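Side-chain contacts in AgaA (Rhizobium radiobacter, PDB 6HLX), which binds agropinic acid, an opine, as the periplasmic solute-binding protein of an ABC import system: residues A[32-37]-A[179-184]; A[107-110]-A[116-119]; A[194-197]-A[201-204]; A[290-295]-A[427-432]; A[390-395]-A[401-406]. One frame throughout, in Å; residues are numbered along the deposited sequence. Where two conformers were deposited one is given.

Contact 1: residues A[32-37]-A[179-184]; sequences IHRGLV and DYYKKG. With SO4 (sulfate ion), chain V; SO4 (sulfate ion), chain T; ACT (acetate ion), chain K.
Two loops of the periplasmic binding protein fold meet where Arg34 runs into the hydroxyl ends of Tyr180 and Tyr181. One loop follows helix 23-32 and feeds strand 37-39 of the antiparallel sheet; the other joins strands 171-176 and 190-195 of the mixed sheet that holds the N-terminal strand, so the contact ties the two sheets together. The Arg34 chain bends at chi2 (-65°), and its guanidinium stands nearly perpendicular to the Tyr180 ring (87°). NE reaches that ring at its edge and gives a weak hydrogen bond to Tyr180 OH at 3.1 Å. NH1 turns back to the chain just before it, donating to His33 O at 2.8 Å and also to Leu30 O; together these bonds limit rotation of the group. Glu481 receives both Arg34 NH2 and Tyr180 OH, while Glu48 accepts from Tyr181 OH. Both glutamates also pair with Lys182 NZ, which lies 4.7 Å from Arg34 NE, and so probably offset the like charges. Tyr180 CE1 sits 3.6 Å above one face of the Tyr181 ring, toward its rim. Tyr181 OH, for its part, presses on the aliphatic stem of Arg34, 3.3 Å from CG.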
# COMPACT_ATOMS: atom_id res chain seq x y z
N ILE A 32 -5.18 13.05 -9.14
CA ILE A 32 -6.45 13.80 -9.11
C ILE A 32 -6.84 14.29 -7.72
O ILE A 32 -7.69 15.18 -7.63
CB ILE A 32 -7.55 12.82 -9.64
CG1 ILE A 32 -7.32 12.51 -11.14
CG2 ILE A 32 -9.01 13.28 -9.37
CD1 ILE A 32 -8.10 11.13 -11.54
N HIS A 33 -6.31 13.67 -6.66
CA HIS A 33 -6.78 13.98 -5.31
C HIS A 33 -5.71 14.45 -4.36
O HIS A 33 -4.54 14.13 -4.55
CB HIS A 33 -7.44 12.71 -4.71
CG HIS A 33 -8.72 12.31 -5.38
ND1 HIS A 33 -9.86 13.09 -5.28
CD2 HIS A 33 -9.01 11.19 -6.08
CE1 HIS A 33 -10.79 12.44 -5.96
NE2 HIS A 33 -10.33 11.28 -6.45
N ARG A 34 -6.15 15.11 -3.26
CA ARG A 34 -5.29 15.56 -2.18
C ARG A 34 -6.02 15.36 -0.86
O ARG A 34 -7.25 15.47 -0.82
CB ARG A 34 -4.93 17.05 -2.37
CG ARG A 34 -3.84 17.32 -3.43
CD ARG A 34 -2.50 16.73 -3.00
NE ARG A 34 -1.42 16.87 -3.98
CZ ARG A 34 -1.16 16.01 -4.96
NH1 ARG A 34 -1.95 14.95 -5.16
NH2 ARG A 34 -0.12 16.20 -5.76
N GLY A 35 -5.26 15.12 0.20
CA GLY A 35 -5.80 15.05 1.56
C GLY A 35 -5.45 16.31 2.33
O GLY A 35 -4.94 17.28 1.76
N LEU A 36 -5.69 16.30 3.66
CA LEU A 36 -5.31 17.42 4.52
C LEU A 36 -3.79 17.57 4.44
O LEU A 36 -3.26 18.67 4.35
CB LEU A 36 -5.73 17.13 5.96
CG LEU A 36 -7.24 17.18 6.20
CD1 LEU A 36 -7.62 16.52 7.54
CD2 LEU A 36 -7.77 18.62 6.06
N VAL A 37 -3.11 16.41 4.42
CA VAL A 37 -1.66 16.28 4.29
C VAL A 37 -1.37 15.13 3.32
O VAL A 37 -2.22 14.26 3.13
CB VAL A 37 -0.98 16.00 5.66
CG1 VAL A 37 -1.05 17.22 6.58
CG2 VAL A 37 -1.58 14.76 6.34
N ASP A 179 -6.55 25.83 -11.60
CA ASP A 179 -6.83 26.45 -10.30
C ASP A 179 -6.20 25.70 -9.12
O ASP A 179 -6.50 26.01 -7.97
CB ASP A 179 -8.34 26.67 -10.10
CG ASP A 179 -8.90 27.85 -10.88
OD1 ASP A 179 -8.10 28.66 -11.41
OD2 ASP A 179 -10.14 27.98 -10.93
N TYR A 180 -5.26 24.75 -9.41
CA TYR A 180 -4.53 24.02 -8.35
C TYR A 180 -3.73 25.04 -7.51
O TYR A 180 -3.27 26.07 -8.03
CB TYR A 180 -3.61 22.98 -8.97
CG TYR A 180 -2.87 22.12 -7.98
CD1 TYR A 180 -3.55 21.37 -7.02
CD2 TYR A 180 -1.48 21.99 -8.04
CE1 TYR A 180 -2.87 20.51 -6.15
CE2 TYR A 180 -0.80 21.12 -7.19
CZ TYR A 180 -1.49 20.42 -6.22
OH TYR A 180 -0.82 19.55 -5.40
N TYR A 181 -3.61 24.78 -6.20
CA TYR A 181 -3.03 25.76 -5.27
C TYR A 181 -1.51 25.89 -5.26
O TYR A 181 -1.00 26.81 -4.59
CB TYR A 181 -3.53 25.51 -3.84
CG TYR A 181 -3.35 24.08 -3.37
CD1 TYR A 181 -2.14 23.65 -2.82
CD2 TYR A 181 -4.40 23.16 -3.45
CE1 TYR A 181 -1.98 22.34 -2.37
CE2 TYR A 181 -4.25 21.85 -3.01
CZ TYR A 181 -3.03 21.44 -2.49
OH TYR A 181 -2.92 20.14 -2.03
N LYS A 182 -0.76 25.03 -5.97
CA LYS A 182 0.70 25.16 -6.00
C LYS A 182 1.14 25.88 -7.26
O LYS A 182 0.77 25.48 -8.37
CB LYS A 182 1.38 23.79 -5.92
CG LYS A 182 1.10 23.04 -4.63
CD LYS A 182 1.88 21.75 -4.55
CE LYS A 182 1.51 20.95 -3.31
NZ LYS A 182 2.31 19.69 -3.19
N LYS A 183 1.92 26.98 -7.10
CA LYS A 183 2.40 27.78 -8.23
C LYS A 183 3.28 26.92 -9.16
O LYS A 183 4.13 26.17 -8.69
CB LYS A 183 3.20 28.99 -7.69
CG LYS A 183 3.48 30.04 -8.75
CD LYS A 183 4.47 31.09 -8.26
CE LYS A 183 4.45 32.37 -9.08
NZ LYS A 183 4.86 32.17 -10.49
N GLY A 184 3.02 27.01 -10.46
CA GLY A 184 3.77 26.29 -11.49
C GLY A 184 3.55 24.79 -11.52
O GLY A 184 4.32 24.06 -12.15
S SO4 V . -9.46 24.63 -14.53
O1 SO4 V . -8.39 23.81 -15.17
O2 SO4 V . -9.98 25.63 -15.54
O3 SO4 V . -8.93 25.41 -13.39
O4 SO4 V . -10.57 23.76 -14.12
S SO4 T . 0.27 29.46 -11.72
O1 SO4 T . -0.40 29.89 -12.95
O2 SO4 T . 1.27 30.46 -11.33
O3 SO4 T . -0.72 29.32 -10.66
O4 SO4 T . 0.94 28.17 -11.95
C ACT K . 5.84 21.45 -2.82
O ACT K . 6.98 21.10 -3.22
OXT ACT K . 4.89 20.67 -2.59
CH3 ACT K . 5.60 22.96 -2.61

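Contact 2: residues A[107-110]-A[116-119]; sequences KIET and VKLT. With EDO (1,2-ethanediol), chain B.
Lys107 and Thr119 open the pairing of a beta hairpin, strands 105-110 and 115-120, at one side of the five-stranded antiparallel sheet. They form a hydrogen-bonded pair: Lys107 N reaches Thr119 O, and Thr119 N returns to Lys107 O at 3.0 Å. Their side chains run alongside each other on the same face, with Lys107 CE 3.8 Å from Thr119 OG1, and water 1 joins that hydroxyl to Lys107 NZ through a weak bond on the lysine side.

Ile108 turns to the other face, where helix 79-90 lies against the sheet. It is a non-hydrogen-bonded partner of Leu118, and its CG1 rests 3.8 Å from Leu118 CD2. The CG2 branch, anti to the backbone N, comes up beside Val116 CG1 at 4.0 Å. Leu86 of the helix packs on Ile108, and Val82 on Val116.

Glu109 returns to the lysine face opposite Lys117. Glu109 N meets Lys117 O at 2.8 Å, nearly straight (174°) and in the carbonyl plane, and Lys117 N answers to Glu109 O. Glu109 OE1 stops 4.2 Å from Lys117 NZ, beyond a salt bridge, while OE2 makes a long one, 4.0 Å, to Lys107 NZ. Water 2 lies among Glu109 OE1, Thr119 OG1 and, weakly, Lys117 O. Thr110 N then bonds an ethanediol.

The hairpin is thus held by its backbone ladder and by the aliphatic contacts toward the helix; on the other face, charges and the Thr119 hydroxyl meet loosely and through water, and probably add only a soft electrostatic pull.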
# COMPACT_ATOMS: atom_id res chain seq x y z
N LYS A 107 -14.85 12.62 17.36
CA LYS A 107 -15.59 13.87 17.16
C LYS A 107 -14.94 14.66 16.04
O LYS A 107 -13.71 14.73 15.98
CB LYS A 107 -15.59 14.68 18.47
CG LYS A 107 -16.43 15.96 18.43
CD LYS A 107 -16.75 16.48 19.82
CE LYS A 107 -15.63 17.29 20.42
NZ LYS A 107 -16.02 17.91 21.72
N ILE A 108 -15.76 15.23 15.13
CA ILE A 108 -15.27 16.08 14.05
C ILE A 108 -16.05 17.38 14.16
O ILE A 108 -17.27 17.39 13.99
CB ILE A 108 -15.43 15.46 12.63
CG1 ILE A 108 -14.76 14.07 12.52
CG2 ILE A 108 -14.86 16.44 11.57
CD1 ILE A 108 -15.22 13.19 11.28
N GLU A 109 -15.34 18.48 14.43
CA GLU A 109 -15.97 19.79 14.58
C GLU A 109 -15.58 20.68 13.41
O GLU A 109 -14.45 20.57 12.90
CB GLU A 109 -15.58 20.44 15.90
CG GLU A 109 -16.07 19.68 17.12
CD GLU A 109 -15.56 20.29 18.41
OE1 GLU A 109 -14.35 20.13 18.70
OE2 GLU A 109 -16.38 20.92 19.12
N THR A 110 -16.50 21.54 12.98
CA THR A 110 -16.27 22.47 11.86
C THR A 110 -16.67 23.89 12.37
O THR A 110 -17.73 24.37 11.98
CB THR A 110 -17.07 21.99 10.62
OG1 THR A 110 -18.45 21.93 10.98
CG2 THR A 110 -16.62 20.60 10.13
N VAL A 116 -11.14 22.54 10.71
CA VAL A 116 -11.60 21.20 11.08
C VAL A 116 -10.87 20.82 12.36
O VAL A 116 -9.65 20.92 12.41
CB VAL A 116 -11.30 20.13 10.00
CG1 VAL A 116 -11.87 18.76 10.40
CG2 VAL A 116 -11.81 20.55 8.65
N LYS A 117 -11.60 20.32 13.36
CA LYS A 117 -10.97 19.87 14.59
C LYS A 117 -11.37 18.42 14.83
O LYS A 117 -12.56 18.12 14.85
CB LYS A 117 -11.43 20.72 15.77
CG LYS A 117 -11.07 22.19 15.68
CD LYS A 117 -11.28 22.87 17.05
CE LYS A 117 -12.70 23.31 17.33
NZ LYS A 117 -12.80 24.06 18.61
N LEU A 118 -10.38 17.54 15.06
CA LEU A 118 -10.62 16.14 15.40
C LEU A 118 -10.30 15.92 16.86
O LEU A 118 -9.34 16.49 17.39
CB LEU A 118 -9.74 15.19 14.55
CG LEU A 118 -9.76 15.38 13.04
CD1 LEU A 118 -8.81 14.40 12.36
CD2 LEU A 118 -11.18 15.29 12.47
N THR A 119 -11.11 15.08 17.51
CA THR A 119 -10.84 14.63 18.87
C THR A 119 -10.85 13.11 18.74
O THR A 119 -11.77 12.54 18.15
CB THR A 119 -11.86 15.12 19.90
OG1 THR A 119 -11.90 16.55 19.87
CG2 THR A 119 -11.50 14.67 21.32
C1 EDO B . -18.96 22.81 14.95
O1 EDO B . -19.15 21.43 14.66
C2 EDO B . -18.41 22.97 16.38
O2 EDO B . -17.66 24.17 16.46
O HOH W 1 -12.79 17.73 22.15
O HOH W 2 -13.20 17.68 17.79

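Contact 3: residues A[194-197]-A[201-204]; sequences VFYS and TRVN
Arg202, near the start of helix 199-207, lies against Tyr196, just past the end of strand 190-195. The two belong to a beta-alpha-beta crossover, in which the helix carries the chain from that strand to strand 213-214, parallel to it in the mixed sheet.

Arg202 CB packs on Tyr196 CB at 3.5 Å, and CG remains beside the same methylene at 3.8 Å. CD moves on to the backbone, 3.9 Å from Tyr196 O. Here the chain bends (chi3 65°), bringing the guanidinium round to that carbonyl. NE goes elsewhere, to Asp215 O, just beyond strand 213-214. NH1 delivers the bond across the contact: it reaches Tyr196 O at 2.8 Å, with the acceptor in the guanidinium plane and the donor nearly in line with the C=O bond (170°). The N-H itself is less straight, at 136°. NH1 also donates to water 3 at 3.0 Å, which lies within hydrogen-bonding distance of Ser197 O. NH2 ends on Tyr216 O.

Next to it in the helix, Thr201 places OG1 at the Tyr196 ring edge, 3.6 Å from CD1, its polar need met by Asp198 O.

One buried guanidinium therefore satisfies three backbone carbonyls, from both ends of the crossover. That fixes its rotation, and Arg202 probably acts as a second-shell residue of the ligand site, helping to place the loop that bears Tyr216, whose hydroxyl bonds agropinic acid.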
# COMPACT_ATOMS: atom_id res chain seq x y z
N VAL A 194 -2.16 4.38 -19.27
CA VAL A 194 -2.49 3.29 -20.20
C VAL A 194 -2.27 1.95 -19.49
O VAL A 194 -1.24 1.74 -18.86
CB VAL A 194 -1.64 3.40 -21.49
CG1 VAL A 194 -2.08 2.37 -22.53
CG2 VAL A 194 -1.71 4.82 -22.08
N PHE A 195 -3.22 1.05 -19.62
CA PHE A 195 -3.17 -0.22 -18.89
C PHE A 195 -2.45 -1.30 -19.66
O PHE A 195 -2.89 -1.69 -20.75
CB PHE A 195 -4.61 -0.68 -18.58
CG PHE A 195 -5.53 0.43 -18.10
CD1 PHE A 195 -5.12 1.31 -17.10
CD2 PHE A 195 -6.82 0.54 -18.59
CE1 PHE A 195 -5.96 2.33 -16.66
CE2 PHE A 195 -7.68 1.55 -18.13
CZ PHE A 195 -7.24 2.44 -17.17
N TYR A 196 -1.35 -1.82 -19.08
CA TYR A 196 -0.58 -2.93 -19.66
C TYR A 196 -0.51 -4.07 -18.65
O TYR A 196 0.44 -4.13 -17.85
CB TYR A 196 0.83 -2.48 -20.05
CG TYR A 196 0.88 -1.54 -21.23
CD1 TYR A 196 0.97 -2.03 -22.53
CD2 TYR A 196 0.93 -0.17 -21.04
CE1 TYR A 196 1.05 -1.16 -23.62
CE2 TYR A 196 1.03 0.71 -22.12
CZ TYR A 196 1.06 0.21 -23.41
OH TYR A 196 1.16 1.08 -24.47
N SER A 197 -1.52 -4.97 -18.66
CA SER A 197 -1.58 -6.08 -17.70
C SER A 197 -0.52 -7.17 -17.94
O SER A 197 -0.14 -7.85 -17.00
CB SER A 197 -2.98 -6.66 -17.65
OG SER A 197 -3.84 -5.60 -17.27
N THR A 201 4.40 -6.88 -22.50
CA THR A 201 3.88 -5.81 -23.35
C THR A 201 4.21 -4.43 -22.72
O THR A 201 4.48 -3.47 -23.46
CB THR A 201 2.35 -5.92 -23.61
OG1 THR A 201 1.63 -5.58 -22.42
CG2 THR A 201 1.95 -7.28 -24.14
N ARG A 202 4.18 -4.35 -21.37
CA ARG A 202 4.48 -3.09 -20.69
C ARG A 202 5.93 -2.65 -20.95
O ARG A 202 6.16 -1.49 -21.31
CB ARG A 202 4.18 -3.21 -19.20
CG ARG A 202 4.24 -1.87 -18.49
CD ARG A 202 3.58 -1.92 -17.12
NE ARG A 202 4.28 -2.79 -16.15
CZ ARG A 202 3.88 -4.01 -15.79
NH1 ARG A 202 2.82 -4.57 -16.37
NH2 ARG A 202 4.55 -4.68 -14.86
N VAL A 203 6.89 -3.57 -20.77
CA VAL A 203 8.32 -3.30 -21.01
C VAL A 203 8.51 -2.97 -22.49
O VAL A 203 9.19 -1.97 -22.82
CB VAL A 203 9.19 -4.49 -20.56
CG1 VAL A 203 10.62 -4.36 -21.06
CG2 VAL A 203 9.16 -4.62 -19.04
N ASN A 204 7.87 -3.75 -23.38
CA ASN A 204 7.99 -3.48 -24.83
C ASN A 204 7.42 -2.11 -25.22
O ASN A 204 7.96 -1.45 -26.12
CB ASN A 204 7.35 -4.58 -25.66
CG ASN A 204 7.95 -4.63 -27.05
OD1 ASN A 204 9.18 -4.61 -27.24
ND2 ASN A 204 7.10 -4.69 -28.07
O HOH W 3 1.05 -6.38 -14.84

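Contact 4: residues A[290-295]-A[427-432]; sequences GYMGYS and AERVKI
Met292 projects from a type II beta turn, Tyr291 to Tyr294, onto Arg429 and Val430 of helix 426-443. The turn belongs to the long loop between strand 280-281 and helix 306-315.

Apolar packing comes first. Met292 CG lies 4.0 Å from Val430 CG2, the two side chains meeting at a slant, and SD rests on Arg429 CB at 3.5 Å. Lys426 and Tyr433 of the same helix also touch Met292.

The polar bonds stay on each side of the interface. In the turn, Tyr294 N closes back on Tyr291 O at 3.1 Å, with Gly293 at the third position taking the positive phi (104°) that a type II turn needs. On the helix, the guanidinium of Arg429 is held by Asp385 and Tyr433 through NH1 and by Gly420 O through NE, which limits the turning of this planar group under the methionine.

Its plane supplies the third kind of contact, a methyl laid on a charged surface. Met292 bends at chi3 (-69°), and its CE comes down over one face of the Arg429 guanidinium, toward the rim, 3.5 Å from NH2.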
# COMPACT_ATOMS: atom_id res chain seq x y z
N GLY A 290 16.08 1.65 10.71
CA GLY A 290 15.62 3.01 11.00
C GLY A 290 14.24 3.06 11.63
O GLY A 290 13.85 4.11 12.13
N TYR A 291 13.47 1.95 11.59
CA TYR A 291 12.15 1.92 12.23
C TYR A 291 12.26 1.28 13.61
O TYR A 291 13.05 0.35 13.80
CB TYR A 291 11.17 1.06 11.41
CG TYR A 291 10.57 1.77 10.23
CD1 TYR A 291 11.31 1.99 9.07
CD2 TYR A 291 9.23 2.16 10.23
CE1 TYR A 291 10.75 2.62 7.96
CE2 TYR A 291 8.67 2.83 9.14
CZ TYR A 291 9.42 3.02 7.99
OH TYR A 291 8.85 3.67 6.91
N MET A 292 11.44 1.73 14.55
CA MET A 292 11.38 1.15 15.89
C MET A 292 10.92 -0.30 15.80
O MET A 292 10.04 -0.62 14.97
CB MET A 292 10.50 1.98 16.81
CG MET A 292 11.16 3.35 17.10
SD MET A 292 10.24 4.35 18.29
CE MET A 292 8.77 4.76 17.30
N GLY A 293 11.60 -1.16 16.56
CA GLY A 293 11.38 -2.60 16.53
C GLY A 293 12.48 -3.31 15.76
O GLY A 293 12.62 -4.53 15.88
N TYR A 294 13.27 -2.56 14.94
CA TYR A 294 14.37 -3.14 14.18
C TYR A 294 15.41 -3.68 15.16
O TYR A 294 15.70 -3.02 16.17
CB TYR A 294 15.05 -2.08 13.29
CG TYR A 294 16.23 -2.64 12.52
CD1 TYR A 294 16.05 -3.27 11.29
CD2 TYR A 294 17.52 -2.55 13.03
CE1 TYR A 294 17.13 -3.80 10.58
CE2 TYR A 294 18.60 -3.10 12.34
CZ TYR A 294 18.41 -3.70 11.11
OH TYR A 294 19.47 -4.20 10.42
N SER A 295 15.99 -4.85 14.84
CA SER A 295 17.02 -5.45 15.71
C SER A 295 17.89 -6.39 14.90
O SER A 295 17.38 -7.28 14.21
CB SER A 295 16.37 -6.21 16.87
OG SER A 295 17.23 -7.19 17.42
N ALA A 427 12.23 7.35 22.85
CA ALA A 427 13.09 6.53 23.73
C ALA A 427 12.22 5.50 24.50
O ALA A 427 12.67 4.37 24.79
CB ALA A 427 13.84 7.42 24.72
N GLU A 428 10.96 5.87 24.80
CA GLU A 428 10.03 4.96 25.47
C GLU A 428 9.32 4.11 24.41
O GLU A 428 9.11 2.90 24.61
CB GLU A 428 9.01 5.74 26.33
CG GLU A 428 9.64 6.37 27.58
CD GLU A 428 10.45 5.41 28.44
OE1 GLU A 428 9.90 4.37 28.86
OE2 GLU A 428 11.65 5.69 28.67
N ARG A 429 9.00 4.71 23.27
CA ARG A 429 8.32 3.95 22.20
C ARG A 429 9.17 2.76 21.73
O ARG A 429 8.62 1.70 21.48
CB ARG A 429 8.00 4.84 20.98
CG ARG A 429 6.90 5.86 21.19
CD ARG A 429 6.57 6.56 19.87
NE ARG A 429 5.65 5.77 19.06
CZ ARG A 429 5.41 5.97 17.77
NH1 ARG A 429 4.53 5.22 17.12
NH2 ARG A 429 6.03 6.96 17.12
N VAL A 430 10.49 2.92 21.66
CA VAL A 430 11.33 1.85 21.14
C VAL A 430 11.27 0.58 22.04
O VAL A 430 11.21 -0.53 21.49
CB VAL A 430 12.77 2.31 20.78
CG1 VAL A 430 13.66 2.44 22.00
CG2 VAL A 430 13.40 1.41 19.72
N LYS A 431 11.15 0.73 23.38
CA LYS A 431 11.03 -0.40 24.31
C LYS A 431 9.72 -1.16 24.04
O LYS A 431 9.67 -2.39 24.16
CB LYS A 431 10.98 0.10 25.77
CG LYS A 431 12.22 0.87 26.24
CD LYS A 431 12.03 1.25 27.71
CE LYS A 431 13.12 2.15 28.25
NZ LYS A 431 12.86 2.49 29.67
N ILE A 432 8.66 -0.41 23.71
CA ILE A 432 7.34 -0.97 23.42
C ILE A 432 7.40 -1.80 22.13
O ILE A 432 6.94 -2.94 22.12
CB ILE A 432 6.28 0.16 23.35
CG1 ILE A 432 6.15 0.89 24.71
CG2 ILE A 432 4.93 -0.40 22.89
CD1 ILE A 432 5.57 2.29 24.58

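Contact 5: residues A[390-395]-A[401-406]; sequences SNYYYG and RTNNSP. With G9Z (agropinic acid), chain E.
Arg401 fills the tight half of this contact, its guanidinium set at the C-terminal end of helix 388-393. It grips Asn391 O side-on, with NE at 3.0 Å and NH1 at 3.0 Å, both from the same face of that carbonyl; NH1 stands far out of the carbonyl plane (70°). End-on, NH1 and NH2 share Tyr394 O, NH1 being the nearer at 2.8 Å, and NH2 adds a weak bond to Gly395 O. A positive group here probably also eases the gathering of carbonyls at the helix end. Asn404 ND2 lies over the guanidinium face.

Beside it, Asn403 stacks on Tyr392: amide and ring are within 5° of parallel, and CB makes a CH-pi contact 3.6 Å from the ring centroid. The Tyr392 hydroxyl is held by Leu380 O and Ser379. Asn391 ND2 reaches Asn403 OD1 at 2.8 Å, a weak bond between steeply turned amides. Asn403 O is buried with no partner.

The looser parts are filled by water. Water 4 links Asn391 OD1 to Thr402 OG1, water 5 joins Tyr392 O to Ser405 N, and water 6 runs from Asn404 ND2 to Tyr394 O.

Pinned this way, the loop also faces the ligand: Thr402 O accepts from agropinic acid OAT at 2.7 Å, and the stacked Asn403 brings ND2 to 2.9 Å from OAR. This loop forms part of the wall of the opine-binding pocket.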
# COMPACT_ATOMS: atom_id res chain seq x y z
N SER A 390 0.21 -1.56 13.22
CA SER A 390 -1.19 -1.80 13.66
C SER A 390 -2.05 -2.29 12.50
O SER A 390 -2.89 -3.16 12.68
CB SER A 390 -1.82 -0.54 14.23
OG SER A 390 -1.42 -0.36 15.58
N ASN A 391 -1.80 -1.74 11.31
CA ASN A 391 -2.55 -2.10 10.11
C ASN A 391 -2.39 -3.61 9.80
O ASN A 391 -3.34 -4.24 9.33
CB ASN A 391 -2.11 -1.22 8.95
CG ASN A 391 -2.80 -1.52 7.65
OD1 ASN A 391 -4.06 -1.66 7.56
ND2 ASN A 391 -2.00 -1.65 6.62
N TYR A 392 -1.21 -4.19 10.12
CA TYR A 392 -0.90 -5.60 9.92
C TYR A 392 -1.33 -6.51 11.08
O TYR A 392 -1.73 -7.64 10.85
CB TYR A 392 0.63 -5.76 9.71
CG TYR A 392 1.04 -5.38 8.30
CD1 TYR A 392 1.13 -4.04 7.91
CD2 TYR A 392 1.32 -6.36 7.36
CE1 TYR A 392 1.42 -3.69 6.59
CE2 TYR A 392 1.64 -6.02 6.04
CZ TYR A 392 1.70 -4.69 5.67
OH TYR A 392 1.94 -4.37 4.35
N TYR A 393 -1.16 -6.04 12.34
CA TYR A 393 -1.28 -6.88 13.54
C TYR A 393 -2.46 -6.66 14.46
O TYR A 393 -2.78 -7.57 15.24
CB TYR A 393 0.00 -6.73 14.38
CG TYR A 393 1.20 -7.42 13.75
CD1 TYR A 393 1.98 -6.77 12.80
CD2 TYR A 393 1.55 -8.72 14.12
CE1 TYR A 393 3.06 -7.41 12.19
CE2 TYR A 393 2.65 -9.36 13.54
CZ TYR A 393 3.39 -8.70 12.56
OH TYR A 393 4.47 -9.33 11.97
N TYR A 394 -3.03 -5.45 14.50
CA TYR A 394 -4.08 -5.15 15.47
C TYR A 394 -5.36 -5.96 15.22
O TYR A 394 -5.63 -6.34 14.08
CB TYR A 394 -4.43 -3.65 15.40
CG TYR A 394 -5.06 -3.13 16.67
CD1 TYR A 394 -4.29 -2.84 17.79
CD2 TYR A 394 -6.44 -2.97 16.77
CE1 TYR A 394 -4.87 -2.38 18.97
CE2 TYR A 394 -7.03 -2.51 17.95
CZ TYR A 394 -6.24 -2.18 19.03
OH TYR A 394 -6.80 -1.71 20.20
N GLY A 395 -6.14 -6.17 16.27
CA GLY A 395 -7.46 -6.75 16.15
C GLY A 395 -8.42 -5.62 15.78
O GLY A 395 -8.36 -5.10 14.65
N ARG A 401 -8.66 -7.06 6.65
CA ARG A 401 -8.06 -5.86 6.05
C ARG A 401 -7.15 -6.24 4.88
O ARG A 401 -6.80 -7.41 4.72
CB ARG A 401 -7.28 -5.05 7.11
CG ARG A 401 -8.14 -4.71 8.35
CD ARG A 401 -7.45 -3.79 9.35
NE ARG A 401 -6.23 -4.34 9.92
CZ ARG A 401 -6.17 -4.99 11.09
NH1 ARG A 401 -5.00 -5.39 11.57
NH2 ARG A 401 -7.28 -5.25 11.78
N THR A 402 -6.71 -5.24 4.10
CA THR A 402 -5.85 -5.54 2.95
C THR A 402 -4.49 -6.16 3.34
O THR A 402 -3.96 -6.93 2.54
CB THR A 402 -5.60 -4.25 2.12
OG1 THR A 402 -5.01 -3.25 2.98
CG2 THR A 402 -6.87 -3.72 1.44
N ASN A 403 -3.95 -5.85 4.54
CA ASN A 403 -2.60 -6.26 4.95
C ASN A 403 -2.53 -7.22 6.13
O ASN A 403 -1.42 -7.63 6.49
CB ASN A 403 -1.76 -5.02 5.30
CG ASN A 403 -1.38 -4.18 4.11
OD1 ASN A 403 -1.33 -2.93 4.18
ND2 ASN A 403 -1.07 -4.85 3.01
N ASN A 404 -3.66 -7.55 6.75
CA ASN A 404 -3.60 -8.40 7.95
C ASN A 404 -3.87 -9.89 7.67
O ASN A 404 -4.13 -10.28 6.53
CB ASN A 404 -4.54 -7.87 9.05
CG ASN A 404 -5.99 -8.28 8.89
OD1 ASN A 404 -6.49 -8.40 7.77
ND2 ASN A 404 -6.69 -8.52 10.01
N SER A 405 -3.84 -10.69 8.74
CA SER A 405 -4.19 -12.11 8.71
C SER A 405 -5.62 -12.18 9.26
O SER A 405 -5.83 -11.94 10.46
CB SER A 405 -3.21 -12.92 9.55
OG SER A 405 -2.11 -13.17 8.68
N PRO A 406 -6.62 -12.39 8.37
CA PRO A 406 -8.02 -12.30 8.79
C PRO A 406 -8.34 -12.95 10.13
O PRO A 406 -7.94 -14.10 10.41
CB PRO A 406 -8.79 -12.94 7.63
CG PRO A 406 -7.97 -12.56 6.42
CD PRO A 406 -6.52 -12.60 6.90
OAM G9Z E . -1.32 -3.53 -6.22
CAB G9Z E . -0.55 -4.51 -6.26
CAC G9Z E . -0.35 -5.27 -7.43
CB G9Z E . 0.69 -6.37 -7.05
CA G9Z E . 0.87 -6.24 -5.55
C G9Z E . 2.25 -6.15 -5.20
O G9Z E . 2.82 -5.03 -5.24
N G9Z E . 0.06 -5.03 -5.18
CAG G9Z E . 0.04 -4.40 -3.81
CAH G9Z E . -0.91 -5.18 -2.89
OAP G9Z E . -0.36 -6.49 -2.75
CAI G9Z E . -1.05 -4.53 -1.51
OAQ G9Z E . -1.19 -3.09 -1.67
CAJ G9Z E . -2.34 -5.03 -0.77
OAR G9Z E . -2.43 -4.38 0.52
CAK G9Z E . -2.49 -6.56 -0.61
OAT G9Z E . -3.83 -6.87 -0.18
CAL G9Z E . -1.44 -7.17 0.32
OAS G9Z E . -1.55 -8.61 0.32
OXT G9Z E . 2.85 -7.22 -4.90
O HOH W 4 -5.96 -2.18 5.37
O HOH W 5 -3.18 -9.92 11.51
O HOH W 6 -5.55 -8.80 12.71

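Contacts 1 and 5 are the buried ones, and both centre on an arginine, but in contact 1 glutamates and tyrosine hydroxyls surround it, whereas in contact 5 backbone carbonyls do. Contact 3 repeats the carbonyl scheme at a partly exposed strand-to-helix crossover. Contact 2, farthest from the chain centre, relies on sheet bonding with charges meeting through water; contact 4 depends on methionine packing. Contact 1 uses the loop leading into strand 37-39 of the antiparallel sheet to which the hairpin of contact 2 belongs, while contacts 1 and 3 flank strand 190-195, contact 1 using the loop before it and contact 3 its end. Contacts 4 and 5 have centres about 20 Å apart; only contact 5 touches agropinic acid.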